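Local atomic coordinates of p800 reaction center core protein (Heliobacterium modesticaldum, PDB entry 5V8K), a protein that forms the homodimeric core of the heliobacterial photosynthetic reaction centre, binding bacteriochlorophylls, a calcium ion and a [4Fe-4S] cluster. Residues W456-I459 with W463-S466; A483-N486 with P490-Q493. All blocks are in the same frame, centred on the assembly; numbering follows the deposited sequence.

Interactions 1 and 2 follow one another along the chain, each formed where a segment just beyond the end of a helix folds back on it: helix 449-459 in interaction 1, helix 475-488 in interaction 2. Their centres lie about 14 Å apart, and they meet directly, with Leu491 CD1 3.5 Å from Ile459 O. Interaction 1 is buried and apolar, a methionine packed on two aromatic residues beside pigments. Interaction 2 is only partly buried and more mixed: a phenylalanine lies against leucine and histidine on the inner side, while a backbone carbonyl faces an imidazole nearer the surface. The same bacteriochlorophyll g touches both, through Tyr458 and Ile459 in one and Pro490 in the other.

Interaction 1 of 2, residues W456-I459 with W463-S466. With GBF (Bacteriochlorophyll g), chain Y.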
loop_
_atom_site.group_PDB
_atom_site.type_symbol
_atom_site.label_atom_id
_atom_site.label_comp_id
_atom_site.label_asym_id
_atom_site.label_seq_id
_atom_site.Cartn_x
_atom_site.Cartn_y
_atom_site.Cartn_z
ATOM N N TRP A 456 7.356 17.631 -2.090
ATOM C CA TRP A 456 8.483 17.062 -2.816
ATOM C C TRP A 456 8.233 17.059 -4.321
ATOM O O TRP A 456 9.096 17.484 -5.109
ATOM C CB TRP A 456 8.797 15.641 -2.320
ATOM C CG TRP A 456 9.832 15.045 -3.252
ATOM C CD1 TRP A 456 9.609 14.103 -4.187
ATOM C CD2 TRP A 456 11.201 15.449 -3.400
ATOM N NE1 TRP A 456 10.755 13.880 -4.926
ATOM C CE2 TRP A 456 11.748 14.697 -4.459
ATOM C CE3 TRP A 456 12.012 16.382 -2.758
ATOM C CZ2 TRP A 456 13.095 14.836 -4.878
ATOM C CZ3 TRP A 456 13.347 16.527 -3.172
ATOM C CH2 TRP A 456 13.869 15.752 -4.212
ATOM N N PHE A 457 7.067 16.571 -4.747
ATOM C CA PHE A 457 6.751 16.564 -6.170
ATOM C C PHE A 457 6.843 17.970 -6.747
ATOM O O PHE A 457 7.423 18.161 -7.818
ATOM C CB PHE A 457 5.384 15.939 -6.416
ATOM C CG PHE A 457 5.316 14.458 -6.085
ATOM C CD1 PHE A 457 6.320 13.581 -6.470
ATOM C CD2 PHE A 457 4.254 13.954 -5.342
ATOM C CE1 PHE A 457 6.235 12.220 -6.129
ATOM C CE2 PHE A 457 4.163 12.642 -5.036
ATOM C CZ PHE A 457 5.152 11.769 -5.406
ATOM N N TYR A 458 6.374 18.979 -6.014
ATOM C CA TYR A 458 6.496 20.345 -6.513
ATOM C C TYR A 458 7.961 20.760 -6.635
ATOM O O TYR A 458 8.394 21.290 -7.671
ATOM C CB TYR A 458 5.736 21.306 -5.609
ATOM C CG TYR A 458 5.925 22.732 -6.013
ATOM C CD1 TYR A 458 5.188 23.277 -7.046
ATOM C CD2 TYR A 458 6.827 23.544 -5.368
ATOM C CE1 TYR A 458 5.373 24.586 -7.455
ATOM C CE2 TYR A 458 7.005 24.863 -5.753
ATOM C CZ TYR A 458 6.291 25.372 -6.819
ATOM O OH TYR A 458 6.455 26.695 -7.236
ATOM N N ILE A 459 8.731 20.548 -5.568
ATOM C CA ILE A 459 10.104 21.038 -5.512
ATOM C C ILE A 459 10.956 20.372 -6.591
ATOM O O ILE A 459 11.844 20.994 -7.166
ATOM C CB ILE A 459 10.657 20.816 -4.088
ATOM C CG1 ILE A 459 10.114 21.903 -3.157
ATOM C CG2 ILE A 459 12.200 20.773 -4.063
ATOM C CD1 ILE A 459 10.319 21.582 -1.681
ATOM N N TRP A 463 4.871 18.760 -12.870
ATOM C CA TRP A 463 3.673 19.521 -13.199
ATOM C C TRP A 463 2.581 19.182 -12.184
ATOM O O TRP A 463 2.188 18.017 -12.038
ATOM C CB TRP A 463 3.221 19.198 -14.623
ATOM C CG TRP A 463 1.971 19.918 -15.073
ATOM C CD1 TRP A 463 0.729 19.376 -15.280
ATOM C CD2 TRP A 463 1.852 21.303 -15.368
ATOM N NE1 TRP A 463 -0.138 20.338 -15.718
ATOM C CE2 TRP A 463 0.524 21.533 -15.780
ATOM C CE3 TRP A 463 2.748 22.374 -15.348
ATOM C CZ2 TRP A 463 0.071 22.773 -16.137
ATOM C CZ3 TRP A 463 2.306 23.593 -15.715
ATOM C CH2 TRP A 463 0.972 23.797 -16.108
ATOM N N MET A 464 2.134 20.173 -11.426
ATOM C CA MET A 464 1.175 19.904 -10.373
ATOM C C MET A 464 -0.247 20.318 -10.772
ATOM O O MET A 464 -1.156 20.303 -9.937
ATOM C CB MET A 464 1.657 20.577 -9.087
ATOM C CG MET A 464 3.032 20.029 -8.571
ATOM S SD MET A 464 3.011 18.260 -8.156
ATOM C CE MET A 464 2.158 18.319 -6.600
ATOM N N GLY A 465 -0.460 20.644 -12.043
ATOM C CA GLY A 465 -1.804 20.848 -12.542
ATOM C C GLY A 465 -2.585 19.582 -12.814
ATOM O O GLY A 465 -3.802 19.657 -13.013
ATOM N N SER A 466 -1.928 18.428 -12.737
ATOM C CA SER A 466 -2.450 17.166 -13.231
ATOM C C SER A 466 -1.626 16.067 -12.576
ATOM O O SER A 466 -0.481 16.297 -12.194
ATOM C CB SER A 466 -2.374 17.110 -14.772
ATOM O OG SER A 466 -2.779 15.841 -15.267
HETATM MG MG GBF Y . 5.838 30.790 -1.432
HETATM C CHA GBF Y . 8.557 32.303 -3.004
HETATM C CHB GBF Y . 5.999 28.363 -3.713
HETATM C CHC GBF Y . 3.649 29.111 0.627
HETATM C CHD GBF Y . 6.486 33.062 1.297
HETATM N NA GBF Y . 6.995 30.431 -3.016
HETATM C C1A GBF Y . 7.883 31.164 -3.695
HETATM C C2A GBF Y . 8.608 30.492 -4.835
HETATM C C3A GBF Y . 7.520 29.507 -5.202
HETATM C C4A GBF Y . 6.810 29.424 -3.897
HETATM C CMA GBF Y . 6.595 30.098 -6.285
HETATM C CAA GBF Y . 9.969 29.814 -4.613
HETATM C CBA GBF Y . 10.024 29.044 -3.303
HETATM C CGA GBF Y . 9.385 27.673 -3.381
HETATM O O1A GBF Y . 9.371 26.995 -4.389
HETATM O O2A GBF Y . 8.906 27.076 -2.160
HETATM N NB GBF Y . 4.976 28.963 -1.533
HETATM C C1B GBF Y . 5.088 28.121 -2.570
HETATM C C2B GBF Y . 4.271 27.023 -2.310
HETATM C C3B GBF Y . 3.627 27.238 -1.108
HETATM C C4B GBF Y . 4.058 28.490 -0.654
HETATM C CMB GBF Y . 4.104 25.789 -3.163
HETATM C CAB GBF Y . 2.703 26.217 -0.582
HETATM C CBB GBF Y . 2.117 26.121 0.569
HETATM N NC GBF Y . 5.237 31.047 0.496
HETATM C C1C GBF Y . 4.324 30.319 1.145
HETATM C C2C GBF Y . 3.825 30.587 2.517
HETATM C C3C GBF Y . 4.750 31.734 2.577
HETATM C C4C GBF Y . 5.508 31.977 1.438
HETATM C CMC GBF Y . 2.333 30.948 2.414
HETATM C CAC GBF Y . 4.886 32.619 3.759
HETATM C CBC GBF Y . 4.094 32.403 5.013
HETATM N ND GBF Y . 7.085 32.276 -0.872
HETATM C C1D GBF Y . 7.330 33.133 0.102
HETATM C C2D GBF Y . 8.501 34.242 0.021
HETATM C C3D GBF Y . 8.824 33.750 -1.227
HETATM C C4D GBF Y . 8.079 32.667 -1.748
HETATM C CMD GBF Y . 9.064 35.344 0.863
HETATM C CAD GBF Y . 9.692 34.239 -2.310
HETATM O OBD GBF Y . 10.761 34.932 -2.322
HETATM C CBD GBF Y . 9.586 33.267 -3.440
HETATM C CGD GBF Y . 9.153 33.992 -4.671
HETATM O O1D GBF Y . 7.959 34.186 -4.939
HETATM O O2D GBF Y . 10.180 34.516 -5.518
HETATM C CED GBF Y . 9.744 35.251 -6.653
HETATM C C1 GBF Y . 8.300 25.786 -2.182
HETATM C C2 GBF Y . 8.258 25.278 -0.776
HETATM C C3 GBF Y . 7.649 24.131 -0.478
HETATM C C4 GBF Y . 6.953 23.360 -1.548
HETATM C C5 GBF Y . 7.647 23.634 0.947
HETATM C C6 GBF Y . 6.239 23.825 1.546
HETATM C C7 GBF Y . 6.154 23.239 2.948
HETATM C C8 GBF Y . 5.477 23.844 3.952
HETATM C C9 GBF Y . 4.730 25.141 3.742
HETATM C C10 GBF Y . 5.365 23.232 5.327
HETATM C C11 GBF Y . 6.621 22.685 5.904
HETATM C C12 GBF Y . 6.488 22.418 7.390
HETATM C C13 GBF Y . 7.561 22.112 8.144
HETATM C C14 GBF Y . 7.374 21.863 9.606
HETATM C C15 GBF Y . 8.952 22.007 7.547
#
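Met464 lays its thioether over the CB of Phe457, the sulfur SD standing 3.7 Å from that carbon and the terminal methyl CE 4.0 Å away. CG is anti to the carbonyl carbon, and the chain bends at both following torsions (chi2 -61°, chi3 -76°), which brings SD and CE against the start of the Phe457 side chain. The phenyl group of Phe457 itself leads away from the methionine, so the contact rests on its CB; the ring meets Tyr502 and Leu597, the latter a residue of the calcium site. Closer to its backbone, the same methionine sets CG at the edge of the Tyr458 ring, near its plane, 4.2 Å from CD1. The loop 463-466 thus packs against the last turn of helix 449-459, the last part of a predicted transmembrane segment in this reaction centre related to PsaA and PsaB of photosystem I. It is held from a second direction by helix 376-401, where Ser377 OG bonds to Met464 N and Ala381 packs on the side chain. Phe457 and Met464 both also line the pocket of a bacteriochlorophyll g'. Tyr458, with CG anti to its own backbone nitrogen (chi1 175°), swings to the bacteriochlorophyll g: the pigment methyl CMB lies over one face, 4.0 Å above the ring plane, while the ester carbonyl oxygen O1A approaches the edge in plane, 3.5 Å from CE2. Its hydroxyl is hydrogen-bonded to Glu378 and to Asn489, which fixes the far end of the ring while Met464 borders one edge, the pigment methyl covers a face and O1A sits at the edge in plane. Next along the helix, Ile459 meets the isoprenoid tail, CD1 lying 3.8 Å from the branch methyl C4.

Interaction 2 of 2, residues A483-N486 with P490-Q493; sequences ATFN and PLHQ. With GBF (Bacteriochlorophyll g), chain Y.
Phe485 reaches from helix 475-488 to the turn beyond it, its CG anti to the backbone nitrogen (chi1 -179°), which takes the ring across to two residues at once. CE1 lies close to the CB of His492, at 3.4 Å, and Leu491 CD2 lies near the ring plane at the edge formed by CZ and CE2, 4.2 Å from CZ. Asn486 follows, its OD1 in the plane of the Phe485 ring and 4.0 Å from His492 CB. Its backbone does more: the carbonyl oxygen lies over one face of the imidazole, 3.1 Å above its plane and offset toward the rim, nearest CE1, and CA makes a CH-pi contact with the same ring, 4.3 Å from the centroid and 21° off the normal. The carbonyl is not hydrogen-bonded to the ring nitrogens. Helix 475-488 ends just before a 3-10 turn, 490-493, closed by the hydrogen bond from Gln493 N to Pro490 O. Asn489 bridges the helix end and this turn with an Asx turn, its OD1 bonded to Leu491 N. The backbone oxygen of Asn489 also takes a hydrogen bond from His492 ND1, which steadies the imidazole against the helix end. With an alanine in place of His492, Asn489 O would probably be left without its imidazole partner and the carbonyl of Asn486 without the ring beneath it. Pro490, starting the turn, puts CD 3.3 Å from the methyl-ester oxygen O2D of bacteriochlorophyll g.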
loop_
_atom_site.group_PDB
_atom_site.type_symbol
_atom_site.label_atom_id
_atom_site.label_comp_id
_atom_site.label_asym_id
_atom_site.label_seq_id
_atom_site.Cartn_x
_atom_site.Cartn_y
_atom_site.Cartn_z
ATOM N N ALA A 483 7.497 29.533 -19.189
ATOM C CA ALA A 483 8.135 30.838 -19.376
ATOM C C ALA A 483 8.180 31.619 -18.061
ATOM O O ALA A 483 9.239 32.101 -17.647
ATOM C CB ALA A 483 7.403 31.631 -20.460
ATOM N N THR A 484 7.041 31.741 -17.367
ATOM C CA THR A 484 7.026 32.542 -16.146
ATOM C C THR A 484 7.659 31.809 -14.965
ATOM O O THR A 484 8.113 32.451 -14.012
ATOM C CB THR A 484 5.593 32.962 -15.816
ATOM O OG1 THR A 484 4.770 31.809 -15.681
ATOM C CG2 THR A 484 5.026 33.756 -16.935
ATOM N N PHE A 485 7.720 30.486 -15.016
ATOM C CA PHE A 485 8.515 29.742 -14.039
ATOM C C PHE A 485 10.002 30.093 -14.186
ATOM O O PHE A 485 10.690 30.448 -13.210
ATOM C CB PHE A 485 8.256 28.247 -14.254
ATOM C CG PHE A 485 8.975 27.331 -13.325
ATOM C CD1 PHE A 485 10.249 26.874 -13.635
ATOM C CD2 PHE A 485 8.356 26.852 -12.192
ATOM C CE1 PHE A 485 10.918 25.972 -12.787
ATOM C CE2 PHE A 485 9.000 25.969 -11.347
ATOM C CZ PHE A 485 10.307 25.525 -11.658
ATOM N N ASN A 486 10.496 30.046 -15.419
ATOM C CA ASN A 486 11.906 30.326 -15.678
ATOM C C ASN A 486 12.259 31.758 -15.338
ATOM O O ASN A 486 13.331 32.024 -14.800
ATOM C CB ASN A 486 12.235 30.033 -17.138
ATOM C CG ASN A 486 12.317 28.562 -17.399
ATOM O OD1 ASN A 486 12.332 27.775 -16.469
ATOM N ND2 ASN A 486 12.396 28.178 -18.652
ATOM N N PRO A 490 12.209 31.299 -8.328
ATOM C CA PRO A 490 13.582 30.915 -7.936
ATOM C C PRO A 490 13.841 29.411 -7.940
ATOM O O PRO A 490 15.007 28.992 -8.035
ATOM C CB PRO A 490 13.734 31.490 -6.524
ATOM C CG PRO A 490 12.605 32.450 -6.323
ATOM C CD PRO A 490 11.586 32.255 -7.396
ATOM N N LEU A 491 12.803 28.594 -7.849
ATOM C CA LEU A 491 12.975 27.146 -7.924
ATOM C C LEU A 491 13.599 26.696 -9.237
ATOM O O LEU A 491 14.080 25.561 -9.326
ATOM C CB LEU A 491 11.621 26.442 -7.759
ATOM C CG LEU A 491 11.586 24.922 -7.744
ATOM C CD1 LEU A 491 12.357 24.406 -6.560
ATOM C CD2 LEU A 491 10.177 24.439 -7.645
ATOM N N HIS A 492 13.520 27.515 -10.288
ATOM C CA HIS A 492 14.079 27.071 -11.563
ATOM C C HIS A 492 15.594 26.913 -11.500
ATOM O O HIS A 492 16.159 26.204 -12.342
ATOM C CB HIS A 492 13.669 28.017 -12.684
ATOM C CG HIS A 492 14.544 29.216 -12.824
ATOM N ND1 HIS A 492 14.282 30.404 -12.173
ATOM C CD2 HIS A 492 15.666 29.425 -13.556
ATOM C CE1 HIS A 492 15.222 31.284 -12.475
ATOM N NE2 HIS A 492 16.068 30.717 -13.317
ATOM N N GLN A 493 16.252 27.553 -10.521
ATOM C CA GLN A 493 17.674 27.307 -10.232
ATOM C C GLN A 493 17.960 25.849 -9.867
ATOM O O GLN A 493 19.061 25.347 -10.120
ATOM C CB GLN A 493 18.142 28.177 -9.068
ATOM C CG GLN A 493 18.273 29.621 -9.380
ATOM C CD GLN A 493 19.460 29.878 -10.287
ATOM O OE1 GLN A 493 20.617 29.715 -9.880
ATOM N NE2 GLN A 493 19.183 30.240 -11.535
HETATM MG MG GBF Y . 5.838 30.790 -1.432
HETATM C CHA GBF Y . 8.557 32.303 -3.004
HETATM C CHB GBF Y . 5.999 28.363 -3.713
HETATM C CHC GBF Y . 3.649 29.111 0.627
HETATM C CHD GBF Y . 6.486 33.062 1.297
HETATM N NA GBF Y . 6.995 30.431 -3.016
HETATM C C1A GBF Y . 7.883 31.164 -3.695
HETATM C C2A GBF Y . 8.608 30.492 -4.835
HETATM C C3A GBF Y . 7.520 29.507 -5.202
HETATM C C4A GBF Y . 6.810 29.424 -3.897
HETATM C CMA GBF Y . 6.595 30.098 -6.285
HETATM C CAA GBF Y . 9.969 29.814 -4.613
HETATM C CBA GBF Y . 10.024 29.044 -3.303
HETATM C CGA GBF Y . 9.385 27.673 -3.381
HETATM O O1A GBF Y . 9.371 26.995 -4.389
HETATM O O2A GBF Y . 8.906 27.076 -2.160
HETATM N NB GBF Y . 4.976 28.963 -1.533
HETATM C C1B GBF Y . 5.088 28.121 -2.570
HETATM C C2B GBF Y . 4.271 27.023 -2.310
HETATM C C3B GBF Y . 3.627 27.238 -1.108
HETATM C C4B GBF Y . 4.058 28.490 -0.654
HETATM C CMB GBF Y . 4.104 25.789 -3.163
HETATM C CAB GBF Y . 2.703 26.217 -0.582
HETATM C CBB GBF Y . 2.117 26.121 0.569
HETATM N NC GBF Y . 5.237 31.047 0.496
HETATM C C1C GBF Y . 4.324 30.319 1.145
HETATM C C2C GBF Y . 3.825 30.587 2.517
HETATM C C3C GBF Y . 4.750 31.734 2.577
HETATM C C4C GBF Y . 5.508 31.977 1.438
HETATM C CMC GBF Y . 2.333 30.948 2.414
HETATM C CAC GBF Y . 4.886 32.619 3.759
HETATM C CBC GBF Y . 4.094 32.403 5.013
HETATM N ND GBF Y . 7.085 32.276 -0.872
HETATM C C1D GBF Y . 7.330 33.133 0.102
HETATM C C2D GBF Y . 8.501 34.242 0.021
HETATM C C3D GBF Y . 8.824 33.750 -1.227
HETATM C C4D GBF Y . 8.079 32.667 -1.748
HETATM C CMD GBF Y . 9.064 35.344 0.863
HETATM C CAD GBF Y . 9.692 34.239 -2.310
HETATM O OBD GBF Y . 10.761 34.932 -2.322
HETATM C CBD GBF Y . 9.586 33.267 -3.440
HETATM C CGD GBF Y . 9.153 33.992 -4.671
HETATM O O1D GBF Y . 7.959 34.186 -4.939
HETATM O O2D GBF Y . 10.180 34.516 -5.518
HETATM C CED GBF Y . 9.744 35.251 -6.653
HETATM C C1 GBF Y . 8.300 25.786 -2.182
HETATM C C2 GBF Y . 8.258 25.278 -0.776
HETATM C C3 GBF Y . 7.649 24.131 -0.478
HETATM C C4 GBF Y . 6.953 23.360 -1.548
HETATM C C5 GBF Y . 7.647 23.634 0.947
HETATM C C6 GBF Y . 6.239 23.825 1.546
HETATM C C7 GBF Y . 6.154 23.239 2.948
HETATM C C8 GBF Y . 5.477 23.844 3.952
HETATM C C9 GBF Y . 4.730 25.141 3.742
HETATM C C10 GBF Y . 5.365 23.232 5.327
HETATM C C11 GBF Y . 6.621 22.685 5.904
HETATM C C12 GBF Y . 6.488 22.418 7.390
HETATM C C13 GBF Y . 7.561 22.112 8.144
HETATM C C14 GBF Y . 7.374 21.863 9.606
HETATM C C15 GBF Y . 8.952 22.007 7.547
#